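Local coordinates for protein Cow rumen GH26 endo-mannanase (Metagenome, PDB 6UEH) that probably hydrolyses internal beta-1,4-mannosidic linkages of mannans such as galactomannan, as a GH26 endo-mannanase carrying a calcium-binding CBM6-like accessory domain, at residues Leu145-Gln158 and Tyr345-Ile358. Numbering follows the deposited sequence.
Sequences LSDPKATKEAQKLQ and YDKLTNEYDLHNLI
Thr151 N donates to His355 O (3.0 Å), the backbone bond that ties the start of helix 152-164 to the loop entering strand 357-362, on the N-terminal side of the parallel strands of the GH26 TIM barrel. Thr151 is also the N-cap, its OG1 accepting from Ala154 N. Before it, a type I turn from Asp147 to Ala150 brings Asp147 to the edge of the His355 ring and Lys149 over one face. With CG anti to the backbone N (chi1 -169°), Asp147 reaches the imidazole edge, and ND1 of His355 donates almost straight (167°) to the syn side of Asp147 OD2 at 2.6 Å; the carboxylate and ring planes are steeply inclined. OD1 of Asp147 takes Lys149 N, closing an Asx turn. NE2 of His355 donates to Asp353 OD1 at 2.6 Å, so both ring nitrogens meet carboxylates, which would favour a protonated imidazole. Lys149 CB lies 3.6 Å from the ring centroid, a CH-pi contact. A leucine in place of His355 would probably leave Asp147 OD2 and Asp353 OD1 without the two N-H donors that bridge them. Water links Tyr345 OH to Ser146 O, while Ser146 OG bonds Asp381. Deeper in, Ile358 points at the helix: its CD1 packs 3.8 Å from Leu157 CG, and its CG2 lies 3.4 Å from Gln158 OE1, a buried oxygen with no hydrogen-bonding partner in the model, while NE2 of the same amide donates to Asp381 O.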
loop_
_atom_site.group_PDB
_atom_site.type_symbol
_atom_site.label_atom_id
_atom_site.label_comp_id
_atom_site.label_asym_id
_atom_site.label_seq_id
_atom_site.Cartn_x
_atom_site.Cartn_y
_atom_site.Cartn_z
ATOM N N LEU A 145 7.353 5.164 -17.819
ATOM C CA LEU A 145 8.186 5.403 -16.647
ATOM C C LEU A 145 8.509 6.886 -16.486
ATOM O O LEU A 145 8.522 7.638 -17.459
ATOM C CB LEU A 145 9.470 4.575 -16.733
ATOM C CG LEU A 145 9.256 3.079 -16.485
ATOM C CD1 LEU A 145 10.516 2.281 -16.788
ATOM C CD2 LEU A 145 8.796 2.843 -15.050
ATOM N N SER A 146 8.759 7.300 -15.248
ATOM C CA SER A 146 9.019 8.705 -14.947
ATOM C C SER A 146 10.362 9.169 -15.500
ATOM O O SER A 146 10.532 10.344 -15.829
ATOM C CB SER A 146 8.967 8.946 -13.436
ATOM O OG SER A 146 9.909 8.133 -12.758
ATOM N N ASP A 147 11.316 8.248 -15.588
ATOM C CA ASP A 147 12.619 8.540 -16.181
ATOM C C ASP A 147 12.509 8.515 -17.701
ATOM O O ASP A 147 12.251 7.465 -18.288
ATOM C CB ASP A 147 13.673 7.532 -15.701
ATOM C CG ASP A 147 15.099 7.934 -16.068
ATOM O OD1 ASP A 147 15.296 8.737 -17.004
ATOM O OD2 ASP A 147 16.035 7.427 -15.414
ATOM N N PRO A 148 12.716 9.676 -18.345
ATOM C CA PRO A 148 12.626 9.782 -19.805
ATOM C C PRO A 148 13.655 8.903 -20.508
ATOM O O PRO A 148 13.458 8.533 -21.666
ATOM C CB PRO A 148 12.909 11.266 -20.075
ATOM C CG PRO A 148 12.673 11.955 -18.772
ATOM C CD PRO A 148 13.054 10.965 -17.720
ATOM N N LYS A 149 14.737 8.577 -19.809
ATOM C CA LYS A 149 15.815 7.782 -20.386
ATOM C C LYS A 149 15.756 6.321 -19.953
ATOM O O LYS A 149 16.734 5.591 -20.108
ATOM C CB LYS A 149 17.176 8.369 -20.001
ATOM C CG LYS A 149 17.442 9.761 -20.548
ATOM C CD LYS A 149 18.791 10.274 -20.073
ATOM C CE LYS A 149 19.084 11.661 -20.614
ATOM N NZ LYS A 149 20.370 12.194 -20.079
ATOM N N ALA A 150 14.614 5.908 -19.408
ATOM C CA ALA A 150 14.421 4.533 -18.941
ATOM C C ALA A 150 14.886 3.514 -19.979
ATOM O O ALA A 150 14.590 3.651 -21.163
ATOM C CB ALA A 150 12.963 4.299 -18.597
ATOM N N THR A 151 15.632 2.505 -19.534
ATOM C CA THR A 151 16.132 1.478 -20.441
ATOM C C THR A 151 14.964 0.696 -21.027
ATOM O O THR A 151 13.865 0.718 -20.478
ATOM C CB THR A 151 17.093 0.505 -19.736
ATOM O OG1 THR A 151 16.383 -0.221 -18.723
ATOM C CG2 THR A 151 18.256 1.263 -19.107
ATOM N N LYS A 152 15.197 0.009 -22.141
ATOM C CA LYS A 152 14.121 -0.735 -22.786
ATOM C C LYS A 152 13.642 -1.884 -21.898
ATOM O O LYS A 152 12.454 -2.198 -21.874
ATOM C CB LYS A 152 14.558 -1.255 -24.162
ATOM C CG LYS A 152 15.747 -2.202 -24.158
ATOM C CD LYS A 152 16.106 -2.616 -25.580
ATOM C CE LYS A 152 17.155 -3.719 -25.605
ATOM N NZ LYS A 152 18.438 -3.295 -24.976
ATOM N N GLU A 153 14.560 -2.491 -21.152
ATOM C CA GLU A 153 14.201 -3.587 -20.259
ATOM C C GLU A 153 13.289 -3.105 -19.134
ATOM O O GLU A 153 12.330 -3.784 -18.774
ATOM C CB GLU A 153 15.450 -4.249 -19.672
ATOM C CG GLU A 153 16.302 -5.002 -20.687
ATOM C CD GLU A 153 17.191 -4.087 -21.506
ATOM O OE1 GLU A 153 17.384 -2.921 -21.103
ATOM O OE2 GLU A 153 17.700 -4.535 -22.554
ATOM N N ALA A 154 13.589 -1.929 -18.588
ATOM C CA ALA A 154 12.781 -1.356 -17.514
ATOM C C ALA A 154 11.372 -1.013 -17.990
ATOM O O ALA A 154 10.387 -1.330 -17.324
ATOM C CB ALA A 154 13.461 -0.117 -16.946
ATOM N N GLN A 155 11.284 -0.366 -19.148
ATOM C CA GLN A 155 9.996 0.042 -19.692
ATOM C C GLN A 155 9.155 -1.167 -20.095
ATOM O O GLN A 155 7.938 -1.181 -19.898
ATOM C CB GLN A 155 10.192 0.977 -20.888
ATOM C CG GLN A 155 8.893 1.550 -21.435
ATOM C CD GLN A 155 8.108 2.312 -20.384
ATOM O OE1 GLN A 155 8.465 3.431 -20.016
ATOM N NE2 GLN A 155 7.036 1.703 -19.888
ATOM N N LYS A 156 9.804 -2.184 -20.653
ATOM C CA LYS A 156 9.106 -3.409 -21.030
ATOM C C LYS A 156 8.580 -4.148 -19.800
ATOM O O LYS A 156 7.482 -4.706 -19.831
ATOM C CB LYS A 156 10.020 -4.319 -21.854
ATOM C CG LYS A 156 10.157 -3.876 -23.306
ATOM C CD LYS A 156 11.403 -4.445 -23.969
ATOM C CE LYS A 156 11.336 -5.949 -24.111
ATOM N NZ LYS A 156 12.542 -6.475 -24.820
ATOM N N LEU A 157 9.357 -4.146 -18.721
ATOM C CA LEU A 157 8.905 -4.750 -17.467
ATOM C C LEU A 157 7.688 -4.005 -16.915
ATOM O O LEU A 157 6.691 -4.623 -16.548
ATOM C CB LEU A 157 10.032 -4.769 -16.428
ATOM C CG LEU A 157 9.654 -5.197 -15.004
ATOM C CD1 LEU A 157 8.934 -6.542 -14.992
ATOM C CD2 LEU A 157 10.892 -5.247 -14.111
ATOM N N GLN A 158 7.774 -2.679 -16.870
ATOM C CA GLN A 158 6.676 -1.863 -16.362
ATOM C C GLN A 158 5.409 -2.058 -17.192
ATOM O O GLN A 158 4.300 -2.094 -16.652
ATOM C CB GLN A 158 7.068 -0.383 -16.340
ATOM C CG GLN A 158 6.014 0.547 -15.736
ATOM C CD GLN A 158 5.992 0.525 -14.211
ATOM O OE1 GLN A 158 6.319 -0.484 -13.585
ATOM N NE2 GLN A 158 5.608 1.646 -13.612
ATOM N N TYR A 345 16.893 10.198 -6.293
ATOM C CA TYR A 345 16.402 10.023 -7.655
ATOM C C TYR A 345 17.275 10.784 -8.647
ATOM O O TYR A 345 17.692 10.238 -9.669
ATOM C CB TYR A 345 14.948 10.493 -7.759
ATOM C CG TYR A 345 14.269 10.215 -9.086
ATOM C CD1 TYR A 345 14.521 11.006 -10.200
ATOM C CD2 TYR A 345 13.348 9.181 -9.214
ATOM C CE1 TYR A 345 13.893 10.763 -11.410
ATOM C CE2 TYR A 345 12.712 8.933 -10.419
ATOM C CZ TYR A 345 12.989 9.728 -11.513
ATOM O OH TYR A 345 12.361 9.487 -12.715
ATOM N N ASP A 346 17.540 12.049 -8.341
ATOM C CA ASP A 346 18.358 12.889 -9.208
ATOM C C ASP A 346 19.800 12.400 -9.271
ATOM O O ASP A 346 20.413 12.399 -10.337
ATOM C CB ASP A 346 18.321 14.345 -8.738
ATOM C CG ASP A 346 16.961 14.990 -8.942
ATOM O OD1 ASP A 346 16.125 14.404 -9.662
ATOM O OD2 ASP A 346 16.735 16.090 -8.392
ATOM N N LYS A 347 20.340 11.986 -8.128
ATOM C CA LYS A 347 21.714 11.495 -8.069
ATOM C C LYS A 347 21.913 10.240 -8.915
ATOM O O LYS A 347 22.865 10.156 -9.689
ATOM C CB LYS A 347 22.126 11.213 -6.622
ATOM C CG LYS A 347 22.767 12.396 -5.911
ATOM C CD LYS A 347 24.101 12.761 -6.544
ATOM C CE LYS A 347 24.808 13.866 -5.767
ATOM N NZ LYS A 347 24.059 15.155 -5.787
ATOM N N LEU A 348 21.013 9.271 -8.770
ATOM C CA LEU A 348 21.143 8.002 -9.484
ATOM C C LEU A 348 20.914 8.150 -10.986
ATOM O O LEU A 348 21.637 7.555 -11.787
ATOM C CB LEU A 348 20.175 6.959 -8.917
ATOM C CG LEU A 348 20.461 6.418 -7.510
ATOM C CD1 LEU A 348 19.606 5.189 -7.223
ATOM C CD2 LEU A 348 21.941 6.098 -7.331
ATOM N N THR A 349 19.914 8.940 -11.370
ATOM C CA THR A 349 19.554 9.059 -12.782
ATOM C C THR A 349 20.462 10.019 -13.544
ATOM O O THR A 349 20.792 9.774 -14.702
ATOM C CB THR A 349 18.087 9.518 -12.967
ATOM O OG1 THR A 349 17.895 10.806 -12.367
ATOM C CG2 THR A 349 17.126 8.512 -12.343
ATOM N N ASN A 350 20.868 11.109 -12.903
ATOM C CA ASN A 350 21.674 12.114 -13.586
ATOM C C ASN A 350 23.175 11.898 -13.415
ATOM O O ASN A 350 23.897 11.732 -14.397
ATOM C CB ASN A 350 21.295 13.516 -13.104
ATOM C CG ASN A 350 19.876 13.894 -13.481
ATOM O OD1 ASN A 350 19.423 13.610 -14.588
ATOM N ND2 ASN A 350 19.165 14.533 -12.559
ATOM N N GLU A 351 23.640 11.897 -12.172
ATOM C CA GLU A 351 25.070 11.797 -11.902
ATOM C C GLU A 351 25.618 10.403 -12.207
ATOM O O GLU A 351 26.734 10.267 -12.711
ATOM C CB GLU A 351 25.362 12.175 -10.448
ATOM C CG GLU A 351 26.836 12.146 -10.082
ATOM C CD GLU A 351 27.167 13.077 -8.932
ATOM O OE1 GLU A 351 27.031 14.308 -9.108
ATOM O OE2 GLU A 351 27.559 12.580 -7.854
ATOM N N TYR A 352 24.835 9.369 -11.915
ATOM C CA TYR A 352 25.293 7.998 -12.124
ATOM C C TYR A 352 24.693 7.360 -13.375
ATOM O O TYR A 352 25.002 6.212 -13.698
ATOM C CB TYR A 352 24.985 7.145 -10.894
ATOM C CG TYR A 352 25.867 7.478 -9.714
ATOM C CD1 TYR A 352 27.175 7.014 -9.649
ATOM C CD2 TYR A 352 25.401 8.269 -8.671
ATOM C CE1 TYR A 352 27.993 7.322 -8.576
ATOM C CE2 TYR A 352 26.212 8.582 -7.592
ATOM C CZ TYR A 352 27.505 8.106 -7.550
ATOM O OH TYR A 352 28.316 8.412 -6.479
ATOM N N ASP A 353 23.843 8.113 -14.069
ATOM C CA ASP A 353 23.280 7.703 -15.357
ATOM C C ASP A 353 22.590 6.337 -15.289
ATOM O O ASP A 353 22.690 5.530 -16.214
ATOM C CB ASP A 353 24.376 7.688 -16.429
ATOM C CG ASP A 353 23.823 7.842 -17.836
ATOM O OD1 ASP A 353 22.735 8.437 -17.989
ATOM O OD2 ASP A 353 24.482 7.375 -18.790
ATOM N N LEU A 354 21.890 6.090 -14.188
ATOM C CA LEU A 354 21.147 4.846 -14.012
ATOM C C LEU A 354 19.689 5.023 -14.432
ATOM O O LEU A 354 18.999 5.917 -13.946
ATOM C CB LEU A 354 21.236 4.380 -12.559
ATOM C CG LEU A 354 22.625 3.920 -12.110
ATOM C CD1 LEU A 354 22.714 3.846 -10.594
ATOM C CD2 LEU A 354 22.944 2.568 -12.727
ATOM N N HIS A 355 19.222 4.170 -15.336
ATOM C CA HIS A 355 17.881 4.322 -15.890
ATOM C C HIS A 355 17.135 2.994 -15.974
ATOM O O HIS A 355 16.087 2.902 -16.613
ATOM C CB HIS A 355 17.955 4.967 -17.275
ATOM C CG HIS A 355 18.758 6.231 -17.306
ATOM N ND1 HIS A 355 18.302 7.415 -16.769
ATOM C CD2 HIS A 355 19.994 6.492 -17.797
ATOM C CE1 HIS A 355 19.218 8.353 -16.933
ATOM N NE2 HIS A 355 20.256 7.817 -17.553
ATOM N N ASN A 356 17.680 1.974 -15.319
ATOM C CA ASN A 356 17.102 0.635 -15.350
ATOM C C ASN A 356 16.184 0.372 -14.163
ATOM O O ASN A 356 15.850 -0.775 -13.873
ATOM C CB ASN A 356 18.214 -0.415 -15.379
ATOM C CG ASN A 356 19.127 -0.326 -14.165
ATOM O OD1 ASN A 356 19.385 0.763 -13.650
ATOM N ND2 ASN A 356 19.616 -1.472 -13.704
ATOM N N LEU A 357 15.777 1.437 -13.484
ATOM C CA LEU A 357 15.054 1.308 -12.226
ATOM C C LEU A 357 13.578 1.658 -12.350
ATOM O O LEU A 357 13.208 2.630 -13.009
ATOM C CB LEU A 357 15.694 2.197 -11.159
ATOM C CG LEU A 357 17.202 2.044 -10.964
ATOM C CD1 LEU A 357 17.709 3.037 -9.925
ATOM C CD2 LEU A 357 17.550 0.611 -10.569
ATOM N N ILE A 358 12.744 0.846 -11.710
ATOM C CA ILE A 358 11.336 1.166 -11.530
ATOM C C ILE A 358 11.153 1.629 -10.092
ATOM O O ILE A 358 11.208 0.827 -9.161
ATOM C CB ILE A 358 10.424 -0.040 -11.830
ATOM C CG1 ILE A 358 10.629 -0.509 -13.274
ATOM C CG2 ILE A 358 8.964 0.318 -11.585
ATOM C CD1 ILE A 358 9.747 -1.670 -13.673
HETATM O O HOH W 1 11.857 11.948 -13.830
HETATM O O HOH W 2 22.210 9.474 -20.577
#